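PDB 3WEC: cytochrome P450, which probably acts as a haem-dependent monooxygenase that N-hydroxylates the quinoline ring of aurachin alkaloids, a step essential to their antibiotic activity. Local coordinates for residues T72-L77 and L89-D94; V139-H144 and V149-E154. All blocks are in the same frame, centred on the assembly; numbering follows the deposited sequence.

Contact 1. Residues T72-L77 and L89-D94; sequences TFFDHL and LGLGID
Phe74 meets Leu91 in a CH-pi contact that ties the short helix 73-81 to the loop leading on to helix 107-121. Their place between helices 52-60 and 107-121 is consistent with the B' helix and the following part of the B-C loop, a region that helps cover the substrate pocket in cytochrome P450s. The helix begins its hydrogen bonding with His76 N to Thr72 O (2.9 Å) and Leu77 N to Phe73 O (2.8 Å). Phe73 packs on Ala323 and Met325 of strand 323-326, but its CD2 also sits 3.8 Å above the plane of the Phe74 ring, offset toward the rim. Phe74 follows and points its side chain at the loop, with CG beside the backbone N (chi1 -60°). On the face opposite Phe73, Leu91 CD1 lies 4.0 Å from the ring centroid and 7° off the normal. A broad flat ring can take an apolar contact on each face, here a centred methyl and an off-centre ring carbon, and Met85 touches both Phe74 and Leu91. The Phe74 side chain is about 5 Å from the bound aurachin intermediate, which puts it close to the substrate pocket. At the positive phi of Gly90 (88°) a CB would press against Leu89 O, so glycine suits the place. The Gly90 carbonyl approaches the same ring obliquely, with its O 4.0 Å from Phe74 CE2.

Contact 2. Residues V139-H144 and V149-E154; sequences VRHLEH and VSEVAE
His141 lays one face of its imidazole over Glu151 CB, which is 4.1 Å from His141 NE2. The two side chains cross at about a right angle, and the ring and carboxylate planes stand 86° apart. With CG anti to the backbone N (chi1 -156°), the imidazole reaches across to the facing helix and brings His141 CD2 to 3.3 Å from Glu151 O, a van der Waals approach of a ring carbon to a main-chain carbonyl. No salt bridge forms here: His141 NE2 and Glu151 OE1 are 4.5 Å apart, although the carboxylate might still favour a protonated imidazole. The carboxylate's stronger partners lie in the connecting loop, where Glu151 OE2 receives the backbone N-H groups of both Thr146 and Asp147. Glutamate, extended beyond CG, is long enough to carry its carboxylate to these amides while its CB packs against the histidine.

Deeper in, the contact turns apolar. Leu142 CD2 rests against both methyls of Val152, 3.7 Å from CG2 and 3.9 Å from CG1, and these side chains also cross at about a right angle. The compact, branched valine offers two methyls to a single leucine branch where the backbones come close, 6.5 Å between the CA atoms of His141 and Val152. Around Val152 the helix widens into a pi-type turn, closed by Glu154 N to Val149 O at 2.9 Å.

The contact closes the short loop that joins helix 128-141, probably the D helix of the P450 fold, to helix 148-153. Val139 packs on helix 364-381, Leu142 touches Val407 of strand 407-410, and Ala153 rests against the long helix 240-271.

In the fold
The two contacts follow one another along the chain and lie on opposite sides of its centre, with their own centres 35 Å apart and nearest atoms about 16 Å apart. Contact 1 is buried and small, a helix against a loop, its chemistry almost wholly aromatic and aliphatic beside the substrate. Contact 2 buries about twice the surface between two consecutive helices, away from the haem and substrate sites. It grades from a buried Leu-Val pair to an exposed His beside a Glu. The elements they join differ, yet both touch helix 240-271: the loop of contact 1 through Leu89, the second helix of contact 2 through Ala153.

Contact 1. Residues T72-L77 and L89-D94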
ATOM      1  N   THR A  72      20.254  -9.538  -5.227  1.00 73.11           N
ATOM      2  CA  THR A  72      20.830  -8.981  -6.449  1.00 74.30           C
ATOM      3  C   THR A  72      19.793  -8.198  -7.260  1.00 71.94           C
ATOM      4  O   THR A  72      20.137  -7.596  -8.281  1.00 72.90           O
ATOM      5  CB  THR A  72      21.396 -10.074  -7.380  1.00 77.89           C
ATOM      6  OG1 THR A  72      20.421 -11.113  -7.532  1.00 77.83           O
ATOM      7  CG2 THR A  72      22.717 -10.652  -6.852  1.00 81.29           C
ATOM      8  N   PHE A  73      18.535  -8.194  -6.819  1.00 69.27           N
ATOM      9  CA  PHE A  73      17.463  -7.641  -7.645  1.00 67.63           C
ATOM     10  C   PHE A  73      17.662  -6.198  -8.118  1.00 66.42           C
ATOM     11  O   PHE A  73      17.375  -5.880  -9.282  1.00 66.14           O
ATOM     12  CB  PHE A  73      16.094  -7.784  -6.980  1.00 66.14           C
ATOM     13  CG  PHE A  73      15.001  -7.096  -7.735  1.00 65.45           C
ATOM     14  CD1 PHE A  73      14.675  -7.502  -9.023  1.00 67.29           C
ATOM     15  CD2 PHE A  73      14.331  -6.020  -7.179  1.00 63.61           C
ATOM     16  CE1 PHE A  73      13.689  -6.853  -9.737  1.00 66.94           C
ATOM     17  CE2 PHE A  73      13.342  -5.373  -7.885  1.00 64.06           C
ATOM     18  CZ  PHE A  73      13.023  -5.789  -9.166  1.00 65.50           C
ATOM     19  N   PHE A  74      18.131  -5.335  -7.221  1.00 65.31           N
ATOM     20  CA  PHE A  74      18.306  -3.918  -7.549  1.00 64.61           C
ATOM     21  C   PHE A  74      19.525  -3.712  -8.410  1.00 67.16           C
ATOM     22  O   PHE A  74      19.511  -2.895  -9.338  1.00 67.24           O
ATOM     23  CB  PHE A  74      18.402  -3.063  -6.296  1.00 63.30           C
ATOM     24  CG  PHE A  74      17.183  -3.146  -5.426  1.00 61.41           C
ATOM     25  CD1 PHE A  74      15.958  -2.702  -5.894  1.00 59.90           C
ATOM     26  CD2 PHE A  74      17.260  -3.680  -4.147  1.00 61.65           C
ATOM     27  CE1 PHE A  74      14.822  -2.789  -5.107  1.00 58.86           C
ATOM     28  CE2 PHE A  74      16.131  -3.760  -3.346  1.00 60.18           C
ATOM     29  CZ  PHE A  74      14.914  -3.319  -3.824  1.00 58.87           C
ATOM     30  N   ASP A  75      20.577  -4.460  -8.109  1.00 69.37           N
ATOM     31  CA  ASP A  75      21.726  -4.474  -8.976  1.00 72.12           C
ATOM     32  C   ASP A  75      21.225  -4.791 -10.376  1.00 72.60           C
ATOM     33  O   ASP A  75      21.532  -4.060 -11.312  1.00 72.96           O
ATOM     34  CB  ASP A  75      22.789  -5.484  -8.499  1.00 75.47           C
ATOM     35  CG  ASP A  75      23.443  -5.086  -7.173  1.00 75.86           C
ATOM     36  OD1 ASP A  75      23.177  -3.975  -6.669  1.00 74.99           O
ATOM     37  OD2 ASP A  75      24.216  -5.888  -6.619  1.00 78.48           O
ATOM     38  N   HIS A  76      20.406  -5.835 -10.511  1.00 72.67           N
ATOM     39  CA  HIS A  76      19.956  -6.259 -11.838  1.00 74.29           C
ATOM     40  C   HIS A  76      19.062  -5.235 -12.483  1.00 72.12           C
ATOM     41  O   HIS A  76      19.225  -4.914 -13.662  1.00 74.17           O
ATOM     42  CB  HIS A  76      19.296  -7.640 -11.816  1.00 75.68           C
ATOM     43  CG  HIS A  76      19.226  -8.301 -13.188  1.00 79.56           C
ATOM     44  ND1 HIS A  76      18.057  -8.605 -13.792  1.00 79.87           N
ATOM     45  CD2 HIS A  76      20.234  -8.683 -14.076  1.00 83.47           C
ATOM     46  CE1 HIS A  76      18.305  -9.159 -14.997  1.00 83.41           C
ATOM     47  NE2 HIS A  76      19.636  -9.207 -15.166  1.00 85.88           N
ATOM     48  N   LEU A  77      18.140  -4.682 -11.703  1.00 68.85           N
ATOM     49  CA  LEU A  77      17.139  -3.733 -12.215  1.00 66.78           C
ATOM     50  C   LEU A  77      17.803  -2.489 -12.779  1.00 66.53           C
ATOM     51  O   LEU A  77      17.460  -2.018 -13.850  1.00 67.10           O
ATOM     52  CB  LEU A  77      16.202  -3.321 -11.089  1.00 63.57           C
ATOM     53  CG  LEU A  77      14.723  -3.102 -11.359  1.00 62.62           C
ATOM     54  CD1 LEU A  77      14.155  -2.226 -10.249  1.00 60.16           C
ATOM     55  CD2 LEU A  77      14.451  -2.503 -12.726  1.00 63.73           C
ATOM     56  N   LEU A  89      12.155   2.746   0.059  1.00 58.05           N
ATOM     57  CA  LEU A  89      12.019   1.918   1.274  1.00 59.57           C
ATOM     58  C   LEU A  89      12.641   0.565   0.996  1.00 59.38           C
ATOM     59  O   LEU A  89      12.315  -0.066  -0.005  1.00 59.58           O
ATOM     60  CB  LEU A  89      10.539   1.685   1.622  1.00 59.67           C
ATOM     61  CG  LEU A  89       9.754   2.282   2.796  1.00 61.60           C
ATOM     62  CD1 LEU A  89       8.524   1.411   3.056  1.00 61.37           C
ATOM     63  CD2 LEU A  89      10.560   2.428   4.076  1.00 63.23           C
ATOM     64  N   GLY A  90      13.545   0.095   1.834  1.00 60.63           N
ATOM     65  CA  GLY A  90      14.129  -1.208   1.519  1.00 62.19           C
ATOM     66  C   GLY A  90      15.373  -1.238   0.623  1.00 63.05           C
ATOM     67  O   GLY A  90      15.959  -2.306   0.398  1.00 63.22           O
ATOM     68  N   LEU A  91      15.756  -0.081   0.080  1.00 63.26           N
ATOM     69  CA  LEU A  91      17.179   0.213  -0.087  1.00 65.24           C
ATOM     70  C   LEU A  91      17.588   0.431   1.366  1.00 67.25           C
ATOM     71  O   LEU A  91      18.774   0.560   1.700  1.00 69.58           O
ATOM     72  CB  LEU A  91      17.391   1.493  -0.890  1.00 64.68           C
ATOM     73  CG  LEU A  91      17.711   1.493  -2.384  1.00 64.12           C
ATOM     74  CD1 LEU A  91      17.252   0.235  -3.111  1.00 63.23           C
ATOM     75  CD2 LEU A  91      17.159   2.772  -3.022  1.00 62.34           C
ATOM     76  N   GLY A  92      16.566   0.450   2.223  1.00 66.42           N
ATOM     77  CA  GLY A  92      16.717   0.630   3.657  1.00 69.51           C
ATOM     78  C   GLY A  92      17.356   1.964   3.949  1.00 72.03           C
ATOM     79  O   GLY A  92      17.315   2.874   3.128  1.00 71.99           O
ATOM     80  N   ILE A  93      17.940   2.093   5.128  1.00 75.43           N
ATOM     81  CA  ILE A  93      18.767   3.260   5.420  1.00 78.29           C
ATOM     82  C   ILE A  93      20.179   2.786   5.790  1.00 80.95           C
ATOM     83  O   ILE A  93      20.379   2.176   6.845  1.00 83.27           O
ATOM     84  CB  ILE A  93      18.117   4.225   6.465  1.00 80.41           C
ATOM     85  CG1 ILE A  93      17.867   3.536   7.814  1.00 82.69           C
ATOM     86  CG2 ILE A  93      16.817   4.824   5.911  1.00 77.68           C
ATOM     87  CD1 ILE A  93      17.918   4.472   9.002  1.00 87.03           C
ATOM     88  N   ASP A  94      21.134   3.022   4.882  1.00 80.99           N
ATOM     89  CA  ASP A  94      22.548   2.586   5.034  1.00 84.21           C
ATOM     90  C   ASP A  94      22.708   1.055   5.022  1.00 84.11           C
ATOM     91  O   ASP A  94      23.411   0.487   5.871  1.00 87.28           O
ATOM     92  CB  ASP A  94      23.210   3.167   6.312  1.00 88.88           C
ATOM     93  CG  ASP A  94      23.153   4.694   6.386  1.00 89.63           C
ATOM     94  OD1 ASP A  94      23.361   5.371   5.353  1.00 87.87           O
ATOM     95  OD2 ASP A  94      22.912   5.218   7.494  1.00 92.02           O
TER

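Contact 2. Residues V139-H144 and V149-E154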
ATOM      1  N   VAL A 139     -14.903  13.571   2.896  1.00 50.46           N
ATOM      2  CA  VAL A 139     -16.115  13.341   2.134  1.00 52.20           C
ATOM      3  C   VAL A 139     -16.796  14.678   1.864  1.00 56.18           C
ATOM      4  O   VAL A 139     -17.285  14.899   0.758  1.00 57.02           O
ATOM      5  CB  VAL A 139     -17.019  12.276   2.801  1.00 52.82           C
ATOM      6  CG1 VAL A 139     -18.501  12.532   2.566  1.00 56.25           C
ATOM      7  CG2 VAL A 139     -16.638  10.904   2.292  1.00 49.65           C
ATOM      8  N   ARG A 140     -16.768  15.575   2.854  1.00 58.48           N
ATOM      9  CA  ARG A 140     -17.287  16.943   2.726  1.00 63.07           C
ATOM     10  C   ARG A 140     -16.499  17.824   1.742  1.00 62.11           C
ATOM     11  O   ARG A 140     -17.081  18.606   0.999  1.00 63.01           O
ATOM     12  CB  ARG A 140     -17.361  17.615   4.118  1.00 67.04           C
ATOM     13  CG  ARG A 140     -17.596  19.117   4.092  1.00 71.90           C
ATOM     14  CD  ARG A 140     -17.762  19.683   5.503  1.00 76.53           C
ATOM     15  NE  ARG A 140     -19.059  19.321   6.087  1.00 79.87           N
ATOM     16  CZ  ARG A 140     -20.235  19.844   5.732  1.00 83.77           C
ATOM     17  NH1 ARG A 140     -20.313  20.768   4.784  1.00 85.26           N
ATOM     18  NH2 ARG A 140     -21.347  19.433   6.328  1.00 86.60           N
ATOM     19  N   HIS A 141     -15.173  17.690   1.751  1.00 59.85           N
ATOM     20  CA  HIS A 141     -14.295  18.463   0.849  1.00 60.52           C
ATOM     21  C   HIS A 141     -14.498  18.146  -0.633  1.00 58.62           C
ATOM     22  O   HIS A 141     -14.317  19.023  -1.495  1.00 59.57           O
ATOM     23  CB  HIS A 141     -12.832  18.316   1.282  1.00 59.09           C
ATOM     24  CG  HIS A 141     -11.927  19.460   0.848  1.00 62.76           C
ATOM     25  ND1 HIS A 141     -12.320  20.431  -0.025  1.00 66.31           N
ATOM     26  CD2 HIS A 141     -10.589  19.737   1.167  1.00 62.82           C
ATOM     27  CE1 HIS A 141     -11.305  21.297  -0.227  1.00 67.41           C
ATOM     28  NE2 HIS A 141     -10.248  20.879   0.504  1.00 66.90           N
ATOM     29  N   LEU A 142     -14.925  16.915  -0.916  1.00 55.99           N
ATOM     30  CA  LEU A 142     -15.248  16.443  -2.272  1.00 56.73           C
ATOM     31  C   LEU A 142     -16.186  17.311  -3.140  1.00 60.78           C
ATOM     32  O   LEU A 142     -16.033  17.308  -4.361  1.00 59.91           O
ATOM     33  CB  LEU A 142     -15.796  15.006  -2.248  1.00 55.08           C
ATOM     34  CG  LEU A 142     -15.026  13.756  -2.684  1.00 51.93           C
ATOM     35  CD1 LEU A 142     -15.956  12.913  -3.541  1.00 52.36           C
ATOM     36  CD2 LEU A 142     -13.770  14.039  -3.496  1.00 49.88           C
ATOM     37  N   GLU A 143     -17.151  18.034  -2.541  1.00 64.39           N
ATOM     38  CA  GLU A 143     -18.045  18.855  -3.351  1.00 68.61           C
ATOM     39  C   GLU A 143     -17.453  20.184  -3.823  1.00 70.54           C
ATOM     40  O   GLU A 143     -18.024  20.832  -4.690  1.00 72.59           O
ATOM     41  CB  GLU A 143     -19.449  19.055  -2.722  1.00 73.73           C
ATOM     42  CG  GLU A 143     -19.528  19.724  -1.354  1.00 76.31           C
ATOM     43  CD  GLU A 143     -20.964  19.807  -0.838  1.00 81.07           C
ATOM     44  OE1 GLU A 143     -21.147  19.877   0.395  1.00 82.87           O
ATOM     45  OE2 GLU A 143     -21.916  19.783  -1.651  1.00 82.58           O
ATOM     46  N   HIS A 144     -16.325  20.591  -3.255  1.00 69.05           N
ATOM     47  CA  HIS A 144     -15.708  21.869  -3.622  1.00 71.67           C
ATOM     48  C   HIS A 144     -14.214  21.745  -3.730  1.00 68.50           C
ATOM     49  O   HIS A 144     -13.441  22.559  -3.203  1.00 68.92           O
ATOM     50  CB  HIS A 144     -16.118  22.974  -2.653  1.00 76.63           C
ATOM     51  CG  HIS A 144     -17.589  23.359  -2.749  1.00 81.79           C
ATOM     52  ND1 HIS A 144     -18.155  23.810  -3.899  1.00 84.31           N
ATOM     53  CD2 HIS A 144     -18.607  23.326  -1.796  1.00 83.97           C
ATOM     54  CE1 HIS A 144     -19.464  24.056  -3.687  1.00 88.69           C
ATOM     55  NE2 HIS A 144     -19.740  23.759  -2.400  1.00 89.19           N
ATOM     56  N   VAL A 149      -7.551  13.942  -5.761  1.00 38.77           N
ATOM     57  CA  VAL A 149      -6.332  13.290  -5.260  1.00 35.98           C
ATOM     58  C   VAL A 149      -5.604  14.125  -4.204  1.00 36.74           C
ATOM     59  O   VAL A 149      -5.401  13.645  -3.069  1.00 35.96           O
ATOM     60  CB  VAL A 149      -5.368  12.717  -6.330  1.00 35.16           C
ATOM     61  CG1 VAL A 149      -4.197  12.029  -5.642  1.00 31.96           C
ATOM     62  CG2 VAL A 149      -6.075  11.714  -7.244  1.00 34.27           C
ATOM     63  N   SER A 150      -5.251  15.359  -4.538  1.00 38.39           N
ATOM     64  CA  SER A 150      -4.445  16.171  -3.628  1.00 39.71           C
ATOM     65  C   SER A 150      -5.234  16.897  -2.538  1.00 41.77           C
ATOM     66  O   SER A 150      -4.648  17.341  -1.547  1.00 42.11           O
ATOM     67  CB  SER A 150      -3.567  17.169  -4.386  1.00 41.18           C
ATOM     68  OG  SER A 150      -4.363  18.154  -5.059  1.00 44.75           O
ATOM     69  N   GLU A 151      -6.547  17.031  -2.713  1.00 42.66           N
ATOM     70  CA  GLU A 151      -7.355  17.767  -1.743  1.00 45.11           C
ATOM     71  C   GLU A 151      -8.150  16.855  -0.819  1.00 43.91           C
ATOM     72  O   GLU A 151      -8.607  17.279   0.260  1.00 46.14           O
ATOM     73  CB  GLU A 151      -8.272  18.793  -2.447  1.00 49.24           C
ATOM     74  CG  GLU A 151      -7.515  19.730  -3.374  1.00 51.19           C
ATOM     75  CD  GLU A 151      -8.418  20.514  -4.299  1.00 55.22           C
ATOM     76  OE1 GLU A 151      -9.175  21.384  -3.816  1.00 59.20           O
ATOM     77  OE2 GLU A 151      -8.369  20.282  -5.525  1.00 54.70           O
ATOM     78  N   VAL A 152      -8.276  15.590  -1.192  1.00 40.62           N
ATOM     79  CA  VAL A 152      -9.152  14.714  -0.444  1.00 39.89           C
ATOM     80  C   VAL A 152      -8.562  13.364  -0.134  1.00 37.27           C
ATOM     81  O   VAL A 152      -8.602  12.903   1.008  1.00 36.85           O
ATOM     82  CB  VAL A 152     -10.446  14.454  -1.218  1.00 41.38           C
ATOM     83  CG1 VAL A 152     -11.381  13.600  -0.382  1.00 41.36           C
ATOM     84  CG2 VAL A 152     -11.090  15.765  -1.645  1.00 44.52           C
ATOM     85  N   ALA A 153      -8.093  12.667  -1.146  1.00 35.34           N
ATOM     86  CA  ALA A 153      -7.555  11.349  -0.845  1.00 33.71           C
ATOM     87  C   ALA A 153      -6.250  11.460  -0.083  1.00 32.97           C
ATOM     88  O   ALA A 153      -6.025  10.710   0.875  1.00 30.84           O
ATOM     89  CB  ALA A 153      -7.372  10.510  -2.099  1.00 31.37           C
ATOM     90  N   GLU A 154      -5.371  12.383  -0.472  1.00 34.78           N
ATOM     91  CA  GLU A 154      -4.036  12.316   0.148  1.00 34.09           C
ATOM     92  C   GLU A 154      -4.021  12.837   1.620  1.00 34.87           C
ATOM     93  O   GLU A 154      -3.313  12.255   2.461  1.00 32.83           O
ATOM     94  CB  GLU A 154      -2.948  12.959  -0.732  1.00 35.71           C
ATOM     95  CG  GLU A 154      -2.499  12.101  -1.920  1.00 35.68           C
ATOM     96  CD  GLU A 154      -1.615  12.856  -2.898  1.00 37.17           C
ATOM     97  OE1 GLU A 154      -1.484  14.081  -2.759  1.00 39.20           O
ATOM     98  OE2 GLU A 154      -1.069  12.224  -3.832  1.00 39.09           O
TER